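Local coordinates for protein gamma-resorcylate decarboxylase (Polaromonas, PDB 4QRO) that probably catalyses the manganese-dependent, non-oxidative decarboxylation of gamma-resorcylate (2,6-dihydroxybenzoate) to resorcinol, as a member of the amidohydrolase family, at residues A100-D105 with A110-R115; Q65-S70 with N74-R79; H50-M55 with F284-P289. One frame throughout, in Å; residues are numbered along the deposited sequence.

Contact 1. Residues A100-D105 with A110-R115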
loop_
_atom_site.group_PDB
_atom_site.type_symbol
_atom_site.label_atom_id
_atom_site.label_comp_id
_atom_site.label_asym_id
_atom_site.label_seq_id
_atom_site.Cartn_x
_atom_site.Cartn_y
_atom_site.Cartn_z
ATOM N N ALA A 100 -24.161 -8.718 7.516
ATOM C CA ALA A 100 -23.218 -8.672 8.620
ATOM C C ALA A 100 -23.039 -10.085 9.200
ATOM O O ALA A 100 -24.021 -10.833 9.408
ATOM C CB ALA A 100 -23.725 -7.693 9.686
ATOM N N LEU A 101 -21.794 -10.477 9.447
ATOM C CA LEU A 101 -21.501 -11.843 9.888
ATOM C C LEU A 101 -20.614 -11.934 11.134
ATOM O O LEU A 101 -19.635 -11.183 11.282
ATOM C CB LEU A 101 -20.839 -12.656 8.782
ATOM C CG LEU A 101 -21.578 -12.822 7.473
ATOM C CD1 LEU A 101 -20.627 -13.482 6.483
ATOM C CD2 LEU A 101 -22.869 -13.634 7.659
ATOM N N PRO A 102 -20.948 -12.869 12.040
ATOM C CA PRO A 102 -20.153 -13.053 13.230
ATOM C C PRO A 102 -19.004 -13.984 12.920
ATOM O O PRO A 102 -19.064 -15.168 13.229
ATOM C CB PRO A 102 -21.156 -13.693 14.212
ATOM C CG PRO A 102 -22.050 -14.506 13.333
ATOM C CD PRO A 102 -22.188 -13.686 12.078
ATOM N N MET A 103 -17.958 -13.436 12.297
ATOM C CA MET A 103 -16.846 -14.238 11.804
ATOM C C MET A 103 -15.981 -14.798 12.938
ATOM O O MET A 103 -15.105 -15.635 12.713
ATOM C CB MET A 103 -16.010 -13.419 10.834
ATOM C CG MET A 103 -16.777 -13.007 9.588
ATOM S SD MET A 103 -17.175 -14.329 8.443
ATOM C CE MET A 103 -15.542 -14.929 7.989
ATOM N N GLN A 104 -16.245 -14.341 14.157
ATOM C CA GLN A 104 -15.698 -14.954 15.367
ATOM C C GLN A 104 -15.852 -16.477 15.366
ATOM O O GLN A 104 -14.972 -17.206 15.797
ATOM C CB GLN A 104 -16.400 -14.368 16.606
ATOM C CG GLN A 104 -15.972 -12.926 16.925
ATOM C CD GLN A 104 -16.681 -11.833 16.113
ATOM O OE1 GLN A 104 -17.587 -12.105 15.323
ATOM N NE2 GLN A 104 -16.267 -10.589 16.318
ATOM N N ASP A 105 -16.982 -16.946 14.868
ATOM C CA ASP A 105 -17.292 -18.352 14.869
ATOM C C ASP A 105 -17.613 -18.781 13.432
ATOM O O ASP A 105 -18.598 -18.324 12.872
ATOM C CB ASP A 105 -18.462 -18.549 15.815
ATOM C CG ASP A 105 -18.794 -20.015 16.082
ATOM O OD1 ASP A 105 -18.883 -20.798 15.124
ATOM O OD2 ASP A 105 -19.025 -20.374 17.257
ATOM N N ALA A 110 -21.392 -18.957 8.850
ATOM C CA ALA A 110 -21.897 -19.728 7.716
ATOM C C ALA A 110 -23.405 -19.867 7.819
ATOM O O ALA A 110 -24.121 -19.691 6.817
ATOM C CB ALA A 110 -21.240 -21.099 7.646
ATOM N N ARG A 111 -23.891 -20.134 9.027
ATOM C CA ARG A 111 -25.357 -20.261 9.235
ATOM C C ARG A 111 -26.078 -18.935 8.982
ATOM O O ARG A 111 -27.165 -18.899 8.368
ATOM C CB ARG A 111 -25.699 -20.740 10.660
ATOM C CG ARG A 111 -25.469 -22.212 10.954
ATOM C CD ARG A 111 -26.073 -22.553 12.314
ATOM N NE ARG A 111 -25.256 -23.475 13.103
ATOM C CZ ARG A 111 -25.246 -24.800 12.967
ATOM N NH1 ARG A 111 -24.465 -25.536 13.752
ATOM N NH2 ARG A 111 -26.005 -25.400 12.056
ATOM N N GLU A 112 -25.503 -17.837 9.473
ATOM C CA GLU A 112 -26.127 -16.536 9.270
ATOM C C GLU A 112 -26.093 -16.111 7.801
ATOM O O GLU A 112 -27.031 -15.486 7.329
ATOM C CB GLU A 112 -25.516 -15.453 10.167
ATOM C CG GLU A 112 -26.141 -14.068 10.000
ATOM C CD GLU A 112 -27.607 -13.987 10.449
ATOM O OE1 GLU A 112 -28.217 -15.033 10.749
ATOM O OE2 GLU A 112 -28.174 -12.870 10.500
ATOM N N LEU A 113 -25.018 -16.434 7.082
ATOM C CA LEU A 113 -24.961 -16.124 5.669
ATOM C C LEU A 113 -26.018 -16.921 4.903
ATOM O O LEU A 113 -26.685 -16.384 4.025
ATOM C CB LEU A 113 -23.575 -16.377 5.081
ATOM C CG LEU A 113 -23.471 -15.946 3.597
ATOM C CD1 LEU A 113 -23.684 -14.445 3.412
ATOM C CD2 LEU A 113 -22.134 -16.378 3.033
ATOM N N GLU A 114 -26.175 -18.197 5.238
ATOM C CA GLU A 114 -27.245 -18.993 4.632
ATOM C C GLU A 114 -28.614 -18.353 4.882
ATOM O O GLU A 114 -29.363 -18.177 3.938
ATOM C CB GLU A 114 -27.215 -20.439 5.123
ATOM C CG GLU A 114 -26.040 -21.237 4.571
ATOM C CD GLU A 114 -26.150 -22.714 4.879
ATOM O OE1 GLU A 114 -25.760 -23.113 5.998
ATOM O OE2 GLU A 114 -26.622 -23.467 3.996
ATOM N N ARG A 115 -28.886 -17.944 6.119
ATOM C CA ARG A 115 -30.161 -17.297 6.478
ATOM C C ARG A 115 -30.356 -15.983 5.724
ATOM O O ARG A 115 -31.431 -15.736 5.177
ATOM C CB ARG A 115 -30.278 -17.058 7.988
ATOM C CG ARG A 115 -31.677 -16.633 8.436
ATOM C CD ARG A 115 -31.770 -16.371 9.940
ATOM N NE ARG A 115 -31.137 -15.100 10.289
ATOM C CZ ARG A 115 -31.736 -13.908 10.370
ATOM N NH1 ARG A 115 -33.044 -13.764 10.169
ATOM N NH2 ARG A 115 -31.008 -12.831 10.669
#
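Glu112 OE2, on the helix side of a contact made with Ala100, Leu101 and Pro102, is gripped by two donors: Arg115 NH2 at 2.8 Å, which meets its syn lone pair, and ND2 of Asn81 on helix 70-90. The other oxygen, Glu112 OE1, takes Arg115 NE at 3.0 Å in a nearly straight bond (174°), with the donor on the syn side but 26° out of the carboxylate plane. The arginine thus holds the acid side-on, one nitrogen to each oxygen, and the carboxylate carbon lies in plane at the guanidinium edge. Arg115 NH1 has a further salt-bridge partner in Asp82. The methylene part of Glu112 does the touching across the contact: CG lies 3.9 Å from Ala100 O and 4.0 Å from Leu101 CD2, and CB lies 4.2 Å from Pro102 CD. Asn81 ND2 also donates to Ala100 O, and so ties the loop carbonyl and the helix carboxylate together. Leu101 brings CD2 down onto the helix backbone, 3.6 Å from Leu113 N, and 3.8 Å from Leu113 CB; CG set beside its own backbone N (chi1 -58°) lets this branch reach over. Pro102 centres an inverse gamma turn, its ring also touching Asn74, and Asp105 then N-caps helix 106-118 through OD1. Beyond the contact, Leu101 and Leu113 share Ala125 of strand 125-128 and both lean on helix 148-157. No hydrogen bond joins the two segments directly. The loop is therefore packed on its own helix by van der Waals contacts, in which side-chain carbons meet both carbon and backbone polar atoms, while the two-nitrogen grip of Arg115, with Asn81, holds the rotation of the glutamate, whose carboxylate probably remains ionised.

Contact 2. Residues Q65-S70 with N74-R79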
loop_
_atom_site.group_PDB
_atom_site.type_symbol
_atom_site.label_atom_id
_atom_site.label_comp_id
_atom_site.label_asym_id
_atom_site.label_seq_id
_atom_site.Cartn_x
_atom_site.Cartn_y
_atom_site.Cartn_z
ATOM N N GLN A 65 -17.311 -7.106 13.851
ATOM C CA GLN A 65 -15.936 -7.585 13.940
ATOM C C GLN A 65 -15.191 -7.197 15.220
ATOM O O GLN A 65 -14.080 -7.726 15.494
ATOM C CB GLN A 65 -15.145 -7.113 12.730
ATOM C CG GLN A 65 -15.408 -7.952 11.489
ATOM C CD GLN A 65 -16.811 -7.838 10.946
ATOM O OE1 GLN A 65 -17.169 -6.816 10.408
ATOM N NE2 GLN A 65 -17.614 -8.916 11.065
ATOM N N ALA A 66 -15.769 -6.251 15.969
ATOM C CA ALA A 66 -15.185 -5.781 17.214
ATOM C C ALA A 66 -15.952 -6.348 18.437
ATOM O O ALA A 66 -15.652 -6.009 19.555
ATOM C CB ALA A 66 -15.167 -4.252 17.250
ATOM N N ILE A 67 -16.921 -7.223 18.226
ATOM C CA ILE A 67 -17.661 -7.792 19.349
ATOM C C ILE A 67 -17.012 -9.128 19.760
ATOM O O ILE A 67 -17.180 -10.163 19.112
ATOM C CB ILE A 67 -19.138 -7.934 19.001
ATOM C CG1 ILE A 67 -19.739 -6.541 18.681
ATOM C CG2 ILE A 67 -19.874 -8.649 20.147
ATOM C CD1 ILE A 67 -21.141 -6.637 18.111
ATOM N N ALA A 68 -16.279 -9.087 20.861
ATOM C CA ALA A 68 -15.347 -10.160 21.204
ATOM C C ALA A 68 -16.029 -11.386 21.786
ATOM O O ALA A 68 -15.472 -12.478 21.763
ATOM C CB ALA A 68 -14.295 -9.642 22.134
ATOM N N ASP A 69 -17.246 -11.229 22.282
ATOM C CA ASP A 69 -18.012 -12.386 22.723
ATOM C C ASP A 69 -18.823 -12.886 21.533
ATOM O O ASP A 69 -19.783 -12.233 21.131
ATOM C CB ASP A 69 -18.932 -11.962 23.870
ATOM C CG ASP A 69 -19.838 -13.081 24.360
ATOM O OD1 ASP A 69 -19.912 -14.151 23.736
ATOM O OD2 ASP A 69 -20.476 -12.874 25.408
ATOM N N SER A 70 -18.449 -14.043 20.987
ATOM C CA SER A 70 -19.041 -14.536 19.725
ATOM C C SER A 70 -20.560 -14.807 19.829
ATOM O O SER A 70 -21.286 -14.677 18.839
ATOM C CB SER A 70 -18.300 -15.791 19.253
ATOM O OG SER A 70 -18.474 -16.872 20.145
ATOM N N ASN A 74 -23.065 -12.751 17.243
ATOM C CA ASN A 74 -24.120 -13.405 16.504
ATOM C C ASN A 74 -25.478 -12.718 16.696
ATOM O O ASN A 74 -26.206 -12.487 15.730
ATOM C CB ASN A 74 -24.184 -14.873 16.902
ATOM C CG ASN A 74 -25.145 -15.667 16.046
ATOM O OD1 ASN A 74 -25.031 -15.707 14.822
ATOM N ND2 ASN A 74 -26.117 -16.304 16.691
ATOM N N GLU A 75 -25.799 -12.374 17.940
ATOM C CA GLU A 75 -27.030 -11.635 18.265
ATOM C C GLU A 75 -27.123 -10.262 17.573
ATOM O O GLU A 75 -28.169 -9.909 17.026
ATOM C CB GLU A 75 -27.171 -11.487 19.797
ATOM C CG GLU A 75 -27.439 -12.819 20.505
ATOM C CD GLU A 75 -27.170 -12.787 22.009
ATOM O OE1 GLU A 75 -27.411 -13.818 22.661
ATOM O OE2 GLU A 75 -26.717 -11.755 22.554
ATOM N N THR A 76 -26.036 -9.486 17.619
ATOM C CA THR A 76 -25.972 -8.202 16.961
ATOM C C THR A 76 -26.119 -8.354 15.432
ATOM O O THR A 76 -26.871 -7.620 14.803
ATOM C CB THR A 76 -24.644 -7.494 17.286
ATOM O OG1 THR A 76 -24.502 -7.372 18.713
ATOM C CG2 THR A 76 -24.585 -6.118 16.676
ATOM N N ALA A 77 -25.393 -9.301 14.850
ATOM C CA ALA A 77 -25.490 -9.545 13.405
ATOM C C ALA A 77 -26.942 -9.875 12.987
ATOM O O ALA A 77 -27.464 -9.356 12.004
ATOM C CB ALA A 77 -24.531 -10.660 12.990
ATOM N N ARG A 78 -27.594 -10.725 13.756
ATOM C CA ARG A 78 -28.977 -11.154 13.445
ATOM C C ARG A 78 -29.960 -9.988 13.510
ATOM O O ARG A 78 -30.809 -9.837 12.629
ATOM C CB ARG A 78 -29.385 -12.288 14.380
ATOM C CG ARG A 78 -28.706 -13.608 14.004
ATOM C CD ARG A 78 -29.001 -14.743 14.971
ATOM N NE ARG A 78 -30.431 -14.934 15.173
ATOM C CZ ARG A 78 -31.217 -15.799 14.523
ATOM N NH1 ARG A 78 -30.745 -16.627 13.596
ATOM N NH2 ARG A 78 -32.508 -15.846 14.823
ATOM N N ARG A 79 -29.824 -9.165 14.541
ATOM C CA ARG A 79 -30.613 -7.939 14.679
ATOM C C ARG A 79 -30.361 -6.968 13.523
ATOM O O ARG A 79 -31.309 -6.403 12.969
ATOM C CB ARG A 79 -30.293 -7.243 16.009
ATOM C CG ARG A 79 -31.001 -7.837 17.213
ATOM C CD ARG A 79 -30.988 -6.861 18.379
ATOM N NE ARG A 79 -29.626 -6.705 18.882
ATOM C CZ ARG A 79 -29.058 -7.507 19.777
ATOM N NH1 ARG A 79 -29.727 -8.526 20.315
ATOM N NH2 ARG A 79 -27.811 -7.286 20.150
#
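The N-terminal turns of helix 70-90 and the loop leading into them form this contact. Asn74 N donates to Ser70 O at 3.1 Å, an i to i+4 bond of the opening turn with an N-H...O angle of 160°. Just before it, Asp69 holds the N-cap position, with OD1 making a weak bond to Thr71 N. Between the two segments, side chains meet only where Ile67 touches Thr76. Ile67 points at the helix; the two side chains cross at a slant, and Ile67 CD1 lies 3.5 Å from Thr76 OG1 and 3.8 Å from Thr76 CG2, so one methyl meets both branches of the threonine. The hydroxyl sits beside its own backbone N (chi1 -56°), close to the preceding helical turn, and its polar needs are met elsewhere, by Arg72 O and by Glu15 OE1. Glu15 also takes a salt bridge from Arg79 NH2, one helical turn further on. Ile67 rests in addition on Arg72 and Ala73. The loop side is stitched to another part of the fold by Gln65 OE1, which accepts from Asn128 N of strand 125-128, while on the helix side Asn74 packs on Leu108 and Arg78 on Arg115, both in the adjacent helix 106-118.

Contact 3. Residues H50-M55 with F284-P289. With MN (manganese (II) ion), chain K; 38L (2-nitrobenzene-1,3-diol), chain M.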
loop_
_atom_site.group_PDB
_atom_site.type_symbol
_atom_site.label_atom_id
_atom_site.label_comp_id
_atom_site.label_asym_id
_atom_site.label_seq_id
_atom_site.Cartn_x
_atom_site.Cartn_y
_atom_site.Cartn_z
ATOM N N HIS A 50 -28.488 12.068 -8.286
ATOM C CA HIS A 50 -27.130 11.759 -8.792
ATOM C C HIS A 50 -27.057 10.407 -9.517
ATOM O O HIS A 50 -26.000 9.786 -9.617
ATOM C CB HIS A 50 -26.117 11.867 -7.639
ATOM C CG HIS A 50 -26.089 13.231 -7.026
ATOM N ND1 HIS A 50 -25.503 14.311 -7.656
ATOM C CD2 HIS A 50 -26.647 13.712 -5.888
ATOM C CE1 HIS A 50 -25.672 15.392 -6.916
ATOM N NE2 HIS A 50 -26.372 15.058 -5.842
ATOM N N GLY A 51 -28.201 9.978 -10.046
ATOM C CA GLY A 51 -28.264 8.892 -11.022
ATOM C C GLY A 51 -27.891 7.538 -10.485
ATOM O O GLY A 51 -27.285 6.743 -11.199
ATOM N N ILE A 52 -28.196 7.292 -9.205
ATOM C CA ILE A 52 -28.034 5.969 -8.597
ATOM C C ILE A 52 -29.394 5.270 -8.430
ATOM O O ILE A 52 -30.290 5.782 -7.752
ATOM C CB ILE A 52 -27.364 6.047 -7.211
ATOM C CG1 ILE A 52 -25.977 6.708 -7.340
ATOM C CG2 ILE A 52 -27.250 4.644 -6.636
ATOM C CD1 ILE A 52 -25.388 7.176 -6.038
ATOM N N GLU A 53 -29.522 4.104 -9.047
ATOM C CA GLU A 53 -30.768 3.334 -9.019
ATOM C C GLU A 53 -30.819 2.422 -7.801
ATOM O O GLU A 53 -31.866 2.273 -7.198
ATOM C CB GLU A 53 -30.938 2.496 -10.309
ATOM C CG GLU A 53 -32.194 1.604 -10.372
ATOM C CD GLU A 53 -33.516 2.380 -10.264
ATOM O OE1 GLU A 53 -34.552 1.757 -9.944
ATOM O OE2 GLU A 53 -33.540 3.611 -10.490
ATOM N N THR A 54 -29.683 1.829 -7.451
ATOM C CA THR A 54 -29.599 0.768 -6.445
ATOM C C THR A 54 -28.405 0.991 -5.545
ATOM O O THR A 54 -27.304 1.224 -6.024
ATOM C CB THR A 54 -29.412 -0.617 -7.103
ATOM O OG1 THR A 54 -30.500 -0.888 -7.995
ATOM C CG2 THR A 54 -29.307 -1.728 -6.032
ATOM N N MET A 55 -28.637 0.973 -4.244
ATOM C CA MET A 55 -27.562 0.871 -3.274
ATOM C C MET A 55 -27.663 -0.488 -2.606
ATOM O O MET A 55 -28.741 -0.912 -2.154
ATOM C CB MET A 55 -27.691 1.949 -2.177
ATOM C CG MET A 55 -27.097 3.298 -2.505
ATOM S SD MET A 55 -27.160 4.268 -0.984
ATOM C CE MET A 55 -26.223 5.710 -1.503
ATOM N N PHE A 284 -18.524 0.749 -9.684
ATOM C CA PHE A 284 -18.823 2.029 -9.064
ATOM C C PHE A 284 -19.260 1.811 -7.618
ATOM O O PHE A 284 -19.935 0.842 -7.311
ATOM C CB PHE A 284 -19.890 2.793 -9.862
ATOM C CG PHE A 284 -20.301 4.113 -9.232
ATOM C CD1 PHE A 284 -19.466 5.215 -9.254
ATOM C CD2 PHE A 284 -21.519 4.231 -8.587
ATOM C CE1 PHE A 284 -19.868 6.416 -8.694
ATOM C CE2 PHE A 284 -21.913 5.410 -8.016
ATOM C CZ PHE A 284 -21.082 6.509 -8.050
ATOM N N SER A 285 -18.794 2.677 -6.723
ATOM C CA SER A 285 -19.320 2.758 -5.355
ATOM C C SER A 285 -18.894 4.097 -4.808
ATOM O O SER A 285 -18.034 4.749 -5.392
ATOM C CB SER A 285 -18.797 1.627 -4.473
ATOM O OG SER A 285 -19.445 0.401 -4.820
ATOM N N THR A 286 -19.504 4.512 -3.706
ATOM C CA THR A 286 -19.305 5.845 -3.192
ATOM C C THR A 286 -18.609 5.893 -1.823
ATOM O O THR A 286 -17.777 6.775 -1.605
ATOM C CB THR A 286 -20.651 6.608 -3.093
ATOM O OG1 THR A 286 -21.438 6.033 -2.055
ATOM C CG2 THR A 286 -21.429 6.546 -4.383
ATOM N N ASP A 287 -18.928 4.945 -0.917
ATOM C CA ASP A 287 -18.556 5.022 0.507
ATOM C C ASP A 287 -19.407 6.036 1.298
ATOM O O ASP A 287 -19.013 6.473 2.364
ATOM C CB ASP A 287 -17.077 5.331 0.689
ATOM C CG ASP A 287 -16.467 4.632 1.903
ATOM O OD1 ASP A 287 -17.189 3.943 2.688
ATOM O OD2 ASP A 287 -15.236 4.775 2.054
ATOM N N TRP A 288 -20.559 6.392 0.764
ATOM C CA TRP A 288 -21.537 7.153 1.518
ATOM C C TRP A 288 -21.766 6.393 2.809
ATOM O O TRP A 288 -21.886 5.163 2.774
ATOM C CB TRP A 288 -22.826 7.313 0.728
ATOM C CG TRP A 288 -23.945 8.011 1.449
ATOM C CD1 TRP A 288 -25.019 7.396 2.076
ATOM C CD2 TRP A 288 -24.151 9.419 1.600
ATOM N NE1 TRP A 288 -25.856 8.337 2.596
ATOM C CE2 TRP A 288 -25.357 9.590 2.334
ATOM C CE3 TRP A 288 -23.428 10.555 1.225
ATOM C CZ2 TRP A 288 -25.878 10.861 2.653
ATOM C CZ3 TRP A 288 -23.955 11.838 1.548
ATOM C CH2 TRP A 288 -25.158 11.964 2.264
ATOM N N PRO A 289 -21.808 7.108 3.945
ATOM C CA PRO A 289 -21.837 8.563 4.124
ATOM C C PRO A 289 -20.521 9.217 4.500
ATOM O O PRO A 289 -20.491 10.418 4.844
ATOM C CB PRO A 289 -22.856 8.733 5.246
ATOM C CG PRO A 289 -22.582 7.559 6.107
ATOM C CD PRO A 289 -22.240 6.424 5.180
HETATM MN MN MN K . -16.538 2.149 3.702
HETATM O OAK 38L M . -14.334 2.910 3.975
HETATM N NAG 38L M . -13.938 3.954 4.413
HETATM O OAJ 38L M . -12.914 4.438 3.933
HETATM C CAA 38L M . -14.657 4.591 5.455
HETATM C CAF 38L M . -14.146 5.782 5.964
HETATM O OAH 38L M . -13.516 6.656 5.129
HETATM C CAE 38L M . -14.276 6.084 7.319
HETATM C CAD 38L M . -14.967 5.225 8.167
HETATM C CAC 38L M . -15.627 4.121 7.635
HETATM C CAB 38L M . -15.511 3.827 6.277
HETATM O OAI 38L M . -16.223 2.777 5.764
#
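Phe284 meets Ile52 first, its CE2 lying 4.3 Å from Ile52 CG1 in an oblique approach. Ser285 takes no part in the packing on strand 52-59: its OG donates to the carbonyl of Phe284 and is bonded to Leu7 N of strand 4-11. Thr286 then presents CG2 to Ile52, 4.3 Å from CD1, so that isoleucine spans two alternate residues of the loop. Thr286 OG1 appears to accept from Trp288 N as an ST turn, although the position of that oxygen is less certain. Asp287, with a positive phi of 75°, faces the active site: OD1 binds manganese at 2.2 Å, beside Glu8, His10 and His164, while OD2 bonds His218 NE2 and lies 2.8 Å from the nitro nitrogen NAG of the bound 2-nitroresorcinol. The inhibitor chelates the same metal through OAK and OAI. Trp288 swings back to the strand, where CD1 meets Met55 CE at 4.1 Å; the methionine chain, extended beyond CG, carries its methyl to the indole. Pro289 follows a cis peptide and lays CB over one face of that ring, 3.8 Å above its plane. Such a metal-binding aspartate, in the loop after the last barrel strand, is characteristic of the amidohydrolase (beta/alpha)8 barrel.

In the fold
Contacts 1 and 2 are neighbours, their centres about 10 Å apart; the centre of contact 3 lies about 26 Å from that of contact 1 and about 27 Å from that of contact 2. Each of the first two joins a loop following a parallel strand to the helix that loop enters, and they touch: Gln104 NE2 lies 3.0 Å from Ile67 O. Contact 1 is buried and packs a loop on a helix that carries its own Glu-Arg salt bridge, whereas contact 2 is only partly buried and relies on a helical backbone bond and one methyl. Contact 3, also buried, joins parts far apart in sequence by apolar packing alone, and its loop segment supplies the metal ligand Asp287.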